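HD domain-containing protein (Aquifex aeolicus, PDB 2HEK) is of unproven function but binds GDP and zinc at separate sites and, as an HD-domain protein, may act as a dGTPase. Local coordinates at residues 37-42 against 276-281; 41-46 against 223-228. All coordinates share one frame; numbering follows the deposited sequence.

Contact 1. Residues 37-42 against 276-281. With GDP (guanosine-5'-diphosphate), chain G.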
loop_
_atom_site.group_PDB
_atom_site.type_symbol
_atom_site.label_atom_id
_atom_site.label_comp_id
_atom_site.label_asym_id
_atom_site.label_seq_id
_atom_site.Cartn_x
_atom_site.Cartn_y
_atom_site.Cartn_z
ATOM N N LEU A 37 22.667 6.163 4.110
ATOM C CA LEU A 37 22.464 7.442 4.783
ATOM C C LEU A 37 23.387 7.695 5.982
ATOM O O LEU A 37 23.104 8.563 6.788
ATOM C CB LEU A 37 20.986 7.599 5.201
ATOM C CG LEU A 37 19.919 7.648 4.107
ATOM C CD1 LEU A 37 18.503 7.842 4.716
ATOM C CD2 LEU A 37 20.170 8.793 3.132
ATOM N N GLY A 38 24.493 6.959 6.080
ATOM C CA GLY A 38 25.516 7.243 7.059
ATOM C C GLY A 38 24.995 7.012 8.444
ATOM O O GLY A 38 24.626 5.902 8.780
ATOM N N LEU A 39 24.954 8.083 9.233
ATOM C CA LEU A 39 24.506 8.056 10.634
ATOM C C LEU A 39 23.038 8.380 10.817
ATOM O O LEU A 39 22.600 8.494 11.942
ATOM C CB LEU A 39 25.320 9.068 11.491
ATOM C CG LEU A 39 26.816 8.775 11.616
ATOM C CD1 LEU A 39 27.540 9.968 12.243
ATOM C CD2 LEU A 39 27.065 7.507 12.430
ATOM N N ALA A 40 22.268 8.539 9.738
ATOM C CA ALA A 40 20.869 8.877 9.904
ATOM C C ALA A 40 20.121 7.846 10.764
ATOM O O ALA A 40 19.092 8.171 11.342
ATOM C CB ALA A 40 20.173 9.016 8.533
ATOM N N TYR A 41 20.624 6.614 10.867
ATOM C CA TYR A 41 19.887 5.573 11.617
ATOM C C TYR A 41 19.861 5.914 13.109
ATOM O O TYR A 41 19.062 5.355 13.871
ATOM C CB TYR A 41 20.499 4.184 11.396
ATOM C CG TYR A 41 21.868 4.034 12.048
ATOM C CD1 TYR A 41 22.005 3.412 13.278
ATOM C CD2 TYR A 41 23.012 4.533 11.450
ATOM C CE1 TYR A 41 23.250 3.275 13.893
ATOM C CE2 TYR A 41 24.254 4.411 12.057
ATOM C CZ TYR A 41 24.359 3.792 13.281
ATOM O OH TYR A 41 25.586 3.648 13.891
ATOM N N LEU A 42 20.710 6.864 13.518
ATOM C CA LEU A 42 20.709 7.314 14.915
ATOM C C LEU A 42 19.500 8.214 15.208
ATOM O O LEU A 42 19.216 8.527 16.369
ATOM C CB LEU A 42 22.006 8.066 15.246
ATOM C CG LEU A 42 23.260 7.180 15.272
ATOM C CD1 LEU A 42 24.505 8.073 15.560
ATOM C CD2 LEU A 42 23.157 6.041 16.321
ATOM N N ARG A 276 29.966 12.467 21.340
ATOM C CA ARG A 276 29.099 13.367 20.550
ATOM C C ARG A 276 28.281 12.613 19.506
ATOM O O ARG A 276 27.148 13.001 19.174
ATOM C CB ARG A 276 29.964 14.411 19.832
ATOM C CG ARG A 276 30.521 15.462 20.791
ATOM C CD ARG A 276 31.615 16.315 20.147
ATOM N NE ARG A 276 32.070 17.344 21.091
ATOM C CZ ARG A 276 32.829 18.396 20.793
ATOM N NH1 ARG A 276 33.241 18.612 19.551
ATOM N NH2 ARG A 276 33.173 19.245 21.760
ATOM N N ILE A 277 28.874 11.551 18.968
ATOM C CA ILE A 277 28.228 10.805 17.888
ATOM C C ILE A 277 27.409 9.623 18.415
ATOM O O ILE A 277 26.284 9.430 17.983
ATOM C CB ILE A 277 29.226 10.286 16.869
ATOM C CG1 ILE A 277 29.954 11.448 16.181
ATOM C CG2 ILE A 277 28.484 9.405 15.806
ATOM C CD1 ILE A 277 31.213 11.033 15.439
ATOM N N PHE A 278 27.982 8.854 19.346
ATOM C CA PHE A 278 27.386 7.576 19.748
ATOM C C PHE A 278 26.778 7.515 21.147
ATOM O O PHE A 278 26.028 6.579 21.448
ATOM C CB PHE A 278 28.399 6.451 19.553
ATOM C CG PHE A 278 28.645 6.115 18.117
ATOM C CD1 PHE A 278 29.908 6.241 17.573
ATOM C CD2 PHE A 278 27.588 5.694 17.289
ATOM C CE1 PHE A 278 30.142 5.930 16.244
ATOM C CE2 PHE A 278 27.802 5.400 15.968
ATOM C CZ PHE A 278 29.089 5.510 15.435
ATOM N N GLN A 279 27.059 8.502 21.991
ATOM C CA GLN A 279 26.487 8.520 23.342
ATOM C C GLN A 279 25.459 9.616 23.568
ATOM O O GLN A 279 25.282 10.096 24.679
ATOM C CB GLN A 279 27.580 8.731 24.381
ATOM C CG GLN A 279 28.489 7.525 24.615
ATOM C CD GLN A 279 29.329 7.670 25.872
ATOM O OE1 GLN A 279 29.220 8.672 26.591
ATOM N NE2 GLN A 279 30.213 6.808 26.332
ATOM N N ARG A 280 24.804 10.066 22.510
ATOM C CA ARG A 280 23.754 11.105 22.539
ATOM C C ARG A 280 24.173 12.415 23.207
ATOM O O ARG A 280 23.359 13.078 23.828
ATOM C CB ARG A 280 22.491 10.531 23.195
ATOM C CG ARG A 280 21.188 10.819 22.416
ATOM C CD ARG A 280 20.861 9.807 21.323
ATOM N NE ARG A 280 19.888 10.309 20.357
ATOM C CZ ARG A 280 19.830 9.925 19.087
ATOM N NH1 ARG A 280 20.692 9.032 18.625
ATOM N NH2 ARG A 280 18.910 10.435 18.282
ATOM N N LYS A 281 25.429 12.800 23.017
ATOM C CA LYS A 281 25.974 14.043 23.575
ATOM C C LYS A 281 26.282 15.043 22.447
ATOM O O LYS A 281 27.145 15.900 22.609
ATOM C CB LYS A 281 27.225 13.763 24.414
ATOM C CG LYS A 281 27.005 12.869 25.623
ATOM C CD LYS A 281 28.237 12.831 26.516
ATOM C CE LYS A 281 28.102 11.827 27.648
ATOM N NZ LYS A 281 29.411 11.205 27.992
HETATM P PB GDP G . 16.688 16.109 20.646
HETATM O O1B GDP G . 16.114 16.939 19.504
HETATM O O2B GDP G . 17.459 16.986 21.627
HETATM O O3B GDP G . 15.555 15.414 21.397
HETATM O O3A GDP G . 17.737 15.027 20.053
HETATM P PA GDP G . 17.805 13.466 20.449
HETATM O O1A GDP G . 17.123 13.115 21.745
HETATM O O2A GDP G . 19.247 13.031 20.496
HETATM O "O5'" GDP G . 17.103 12.663 19.230
HETATM C "C5'" GDP G . 16.137 13.209 18.343
HETATM C "C4'" GDP G . 15.336 12.112 17.629
HETATM O "O4'" GDP G . 16.035 10.865 17.452
HETATM C "C3'" GDP G . 14.066 11.772 18.364
HETATM O "O3'" GDP G . 13.037 11.822 17.333
HETATM C "C2'" GDP G . 14.258 10.327 18.715
HETATM O "O2'" GDP G . 12.982 9.741 18.625
HETATM C "C1'" GDP G . 15.139 9.774 17.626
HETATM N N9 GDP G . 15.998 8.653 18.066
HETATM C C8 GDP G . 16.373 7.600 17.320
HETATM N N7 GDP G . 17.206 6.787 18.002
HETATM C C5 GDP G . 17.365 7.328 19.220
HETATM C C6 GDP G . 18.101 6.968 20.446
HETATM O O6 GDP G . 18.774 5.947 20.428
HETATM N N1 GDP G . 18.072 7.790 21.510
HETATM C C2 GDP G . 17.340 8.924 21.511
HETATM N N2 GDP G . 17.343 9.698 22.648
HETATM N N3 GDP G . 16.622 9.313 20.405
HETATM C C4 GDP G . 16.602 8.566 19.269
#
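Leu42 and Arg280 meet in a buried, ligand-lined contact between the loop joining helix 26-29 to helix 51-69 and the C-terminal end of helix 271-278. A type II' beta turn from Leu37 to Ala40 presents Leu39 to the helix end, and the short 3-10 segment after it presents Tyr41 and Leu42. The apolar part is built by Leu39, Leu42, Ile277 and Phe278: Leu39 CD1 meets Ile277 CG2 at 3.7 Å, the side chains crossing at about a right angle, while Leu39 CD2 touches Phe278 CZ at 4.1 Å, again with side chains crossed. Ile277 CG2 also sits over the centre of one face of the Phe278 ring, whereas Tyr41 OH comes to the ring's edge, 3.5 Å from Phe278 CE2. That hydroxyl is hydrogen-bonded to Tyr33 of the second subunit, which places the contact at a subunit interface. Leu42 CD1 reaches the helix end at Ile277 O. Past the helix, Arg280 bends at chi2 (86°) and turns its guanidinium to GDP, one face against the purine. Its NH2 donates to GDP O5' at 3.0 Å, nearly straight (172°), and NE gives a weak bond to GDP O2A. End-on, Arg280 NH1 and NH2 both grip Leu42 O, each at 2.7 Å and from the same face of the carbonyl plane.

Contact 2. Residues 41-46 against 223-228; sequences YLVFPS and HKVVRI. With GDP (guanosine-5'-diphosphate), chain G; GOL (glycerol), chain J.
Val43 is the first residue of 41-46 to touch 223-228, and its two methyls divide the work. CG1, anti to the backbone N (chi1 176°), lies over one face of the His223 ring in a CH-pi contact, 3.7 Å from the ring centroid and 19° off the normal. CG2 turns instead to the first turn of helix 224-240, meeting Val225 CG1 at 3.6 Å and Val226 CG2 a little farther away. The carbonyl of Val43 accepts a 2.6 Å hydrogen bond from O1 of a glycerol, probably left from crystallisation. His223 is the N-cap of that helix: its ND1 accepts from Val225 N at 3.1 Å, the donor tilted from the imidazole plane, while NE2 shares a hydrogen bond with glycerol O3. One ring thus caps the helix and offers a face to the loop, and an alanine here would probably leave Val225 N without its capping acceptor and open a gap beside Val43 CG1 and the Phe44 edge. Phe44 follows, directing its edge at the His223 ring in an offset edge-to-face pair, centroids 5.5 Å apart and planes at 80°. Val226 CG2 lies at the Phe44 edge, near the ring plane, and glycerol C1 over one face. Pro45, which does not touch 223-228, packs on the nucleotide, its CG 3.9 Å from GDP C8; on the helix side of the same pocket Val225 CG2 approaches the diphosphate bridge at GDP O3A. Both Phe44 and Pro45 also pack on Ser6 of the second subunit, whose hydroxyl bonds the glycerol.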
loop_
_atom_site.group_PDB
_atom_site.type_symbol
_atom_site.label_atom_id
_atom_site.label_comp_id
_atom_site.label_asym_id
_atom_site.label_seq_id
_atom_site.Cartn_x
_atom_site.Cartn_y
_atom_site.Cartn_z
ATOM N N TYR A 41 20.624 6.614 10.867
ATOM C CA TYR A 41 19.887 5.573 11.617
ATOM C C TYR A 41 19.861 5.914 13.109
ATOM O O TYR A 41 19.062 5.355 13.871
ATOM C CB TYR A 41 20.499 4.184 11.396
ATOM C CG TYR A 41 21.868 4.034 12.048
ATOM C CD1 TYR A 41 22.005 3.412 13.278
ATOM C CD2 TYR A 41 23.012 4.533 11.450
ATOM C CE1 TYR A 41 23.250 3.275 13.893
ATOM C CE2 TYR A 41 24.254 4.411 12.057
ATOM C CZ TYR A 41 24.359 3.792 13.281
ATOM O OH TYR A 41 25.586 3.648 13.891
ATOM N N LEU A 42 20.710 6.864 13.518
ATOM C CA LEU A 42 20.709 7.314 14.915
ATOM C C LEU A 42 19.500 8.214 15.208
ATOM O O LEU A 42 19.216 8.527 16.369
ATOM C CB LEU A 42 22.006 8.066 15.246
ATOM C CG LEU A 42 23.260 7.180 15.272
ATOM C CD1 LEU A 42 24.505 8.073 15.560
ATOM C CD2 LEU A 42 23.157 6.041 16.321
ATOM N N VAL A 43 18.794 8.626 14.160
ATOM C CA VAL A 43 17.589 9.454 14.291
ATOM C C VAL A 43 16.358 8.696 13.717
ATOM O O VAL A 43 15.270 8.695 14.324
ATOM C CB VAL A 43 17.763 10.793 13.507
ATOM C CG1 VAL A 43 16.482 11.646 13.548
ATOM C CG2 VAL A 43 18.933 11.592 14.043
ATOM N N PHE A 44 16.540 8.074 12.550
ATOM C CA PHE A 44 15.487 7.262 11.861
ATOM C C PHE A 44 15.943 5.813 11.960
ATOM O O PHE A 44 16.753 5.379 11.147
ATOM C CB PHE A 44 15.357 7.652 10.365
ATOM C CG PHE A 44 14.819 9.039 10.163
ATOM C CD1 PHE A 44 15.684 10.156 10.123
ATOM C CD2 PHE A 44 13.430 9.250 10.057
ATOM C CE1 PHE A 44 15.158 11.473 9.997
ATOM C CE2 PHE A 44 12.907 10.578 9.920
ATOM C CZ PHE A 44 13.771 11.658 9.871
ATOM N N PRO A 45 15.508 5.086 13.010
ATOM C CA PRO A 45 16.189 3.825 13.358
ATOM C C PRO A 45 16.227 2.768 12.252
ATOM O O PRO A 45 17.191 1.999 12.177
ATOM C CB PRO A 45 15.382 3.327 14.585
ATOM C CG PRO A 45 14.923 4.612 15.227
ATOM C CD PRO A 45 14.490 5.432 14.022
ATOM N N SER A 46 15.230 2.780 11.374
ATOM C CA SER A 46 15.117 1.742 10.326
ATOM C C SER A 46 15.926 2.096 9.049
ATOM O O SER A 46 15.903 1.331 8.084
ATOM C CB SER A 46 13.645 1.525 10.005
ATOM O OG SER A 46 12.976 0.855 11.101
ATOM N N HIS A 223 17.245 17.180 8.490
ATOM C CA HIS A 223 16.774 17.035 9.859
ATOM C C HIS A 223 17.894 17.625 10.755
ATOM O O HIS A 223 19.066 17.355 10.547
ATOM C CB HIS A 223 16.539 15.546 10.183
ATOM C CG HIS A 223 15.908 15.305 11.510
ATOM N ND1 HIS A 223 16.607 15.419 12.692
ATOM C CD2 HIS A 223 14.644 14.929 11.847
ATOM C CE1 HIS A 223 15.806 15.126 13.700
ATOM N NE2 HIS A 223 14.619 14.794 13.214
ATOM N N LYS A 224 17.515 18.414 11.748
ATOM C CA LYS A 224 18.509 19.199 12.486
ATOM C C LYS A 224 19.501 18.290 13.209
ATOM O O LYS A 224 20.677 18.619 13.292
ATOM C CB LYS A 224 17.819 20.125 13.473
ATOM C CG LYS A 224 17.086 19.428 14.586
ATOM C CD LYS A 224 16.060 20.364 15.256
ATOM C CE LYS A 224 15.604 19.762 16.574
ATOM N NZ LYS A 224 14.414 20.473 17.127
ATOM N N VAL A 225 19.022 17.145 13.720
ATOM C CA VAL A 225 19.905 16.185 14.404
ATOM C C VAL A 225 20.744 15.399 13.412
ATOM O O VAL A 225 21.919 15.195 13.667
ATOM C CB VAL A 225 19.134 15.238 15.375
ATOM C CG1 VAL A 225 20.083 14.297 16.127
ATOM C CG2 VAL A 225 18.295 16.055 16.328
ATOM N N VAL A 226 20.155 14.973 12.280
ATOM C CA VAL A 226 20.930 14.349 11.212
ATOM C C VAL A 226 22.124 15.264 10.821
ATOM O O VAL A 226 23.254 14.792 10.679
ATOM C CB VAL A 226 20.050 14.025 9.968
ATOM C CG1 VAL A 226 20.932 13.626 8.780
ATOM C CG2 VAL A 226 19.038 12.886 10.316
ATOM N N ARG A 227 21.864 16.570 10.691
ATOM C CA ARG A 227 22.911 17.508 10.275
ATOM C C ARG A 227 24.028 17.649 11.331
ATOM O O ARG A 227 25.215 17.571 10.974
ATOM C CB ARG A 227 22.325 18.866 9.885
ATOM C CG ARG A 227 21.494 18.865 8.536
ATOM C CD ARG A 227 22.343 18.608 7.269
ATOM N NE ARG A 227 23.519 19.473 7.220
ATOM C CZ ARG A 227 24.789 19.051 7.128
ATOM N NH1 ARG A 227 25.090 17.756 7.015
ATOM N NH2 ARG A 227 25.785 19.941 7.127
ATOM N N ILE A 228 23.672 17.778 12.604
ATOM C CA ILE A 228 24.727 17.920 13.671
ATOM C C ILE A 228 25.581 16.647 13.846
ATOM O O ILE A 228 26.814 16.711 14.032
ATOM C CB ILE A 228 24.180 18.494 15.041
ATOM C CG1 ILE A 228 25.325 18.829 16.028
ATOM C CG2 ILE A 228 23.147 17.569 15.719
ATOM C CD1 ILE A 228 26.270 19.963 15.524
HETATM P PB GDP G . 16.688 16.109 20.646
HETATM O O1B GDP G . 16.114 16.939 19.504
HETATM O O2B GDP G . 17.459 16.986 21.627
HETATM O O3B GDP G . 15.555 15.414 21.397
HETATM O O3A GDP G . 17.737 15.027 20.053
HETATM P PA GDP G . 17.805 13.466 20.449
HETATM O O1A GDP G . 17.123 13.115 21.745
HETATM O O2A GDP G . 19.247 13.031 20.496
HETATM O "O5'" GDP G . 17.103 12.663 19.230
HETATM C "C5'" GDP G . 16.137 13.209 18.343
HETATM C "C4'" GDP G . 15.336 12.112 17.629
HETATM O "O4'" GDP G . 16.035 10.865 17.452
HETATM C "C3'" GDP G . 14.066 11.772 18.364
HETATM O "O3'" GDP G . 13.037 11.822 17.333
HETATM C "C2'" GDP G . 14.258 10.327 18.715
HETATM O "O2'" GDP G . 12.982 9.741 18.625
HETATM C "C1'" GDP G . 15.139 9.774 17.626
HETATM N N9 GDP G . 15.998 8.653 18.066
HETATM C C8 GDP G . 16.373 7.600 17.320
HETATM N N7 GDP G . 17.206 6.787 18.002
HETATM C C5 GDP G . 17.365 7.328 19.220
HETATM C C6 GDP G . 18.101 6.968 20.446
HETATM O O6 GDP G . 18.774 5.947 20.428
HETATM N N1 GDP G . 18.072 7.790 21.510
HETATM C C2 GDP G . 17.340 8.924 21.511
HETATM N N2 GDP G . 17.343 9.698 22.648
HETATM N N3 GDP G . 16.622 9.313 20.405
HETATM C C4 GDP G . 16.602 8.566 19.269
HETATM C C1 GOL J . 12.889 10.512 13.768
HETATM O O1 GOL J . 12.689 9.174 14.212
HETATM C C2 GOL J . 11.762 11.446 14.169
HETATM O O2 GOL J . 10.675 11.087 13.379
HETATM C C3 GOL J . 12.076 12.888 13.779
HETATM O O3 GOL J . 12.552 13.587 14.924
#

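From the N terminus, the chain passes helix 26-29 and enters the loop that serves both contacts, which share Tyr41 and Leu42. Contact 2 closes the shorter circuit, with 176 residues between its segments, when the chain returns at the start of helix 224-240. Contact 1 closes the longer one, with 233 residues between its segments, at the end of helix 271-278. As 37-42 begins before 41-46 and 276-281 follows 223-228, contact 2 nests within contact 1 apart from that overlap. Their centres lie 7 Å apart, both touching GDP and the second subunit. Together they tie one loop to two helices of the HD-associated region; His282 and residues of the second subunit, among them Lys3 and Asp24, also bind the nucleotide.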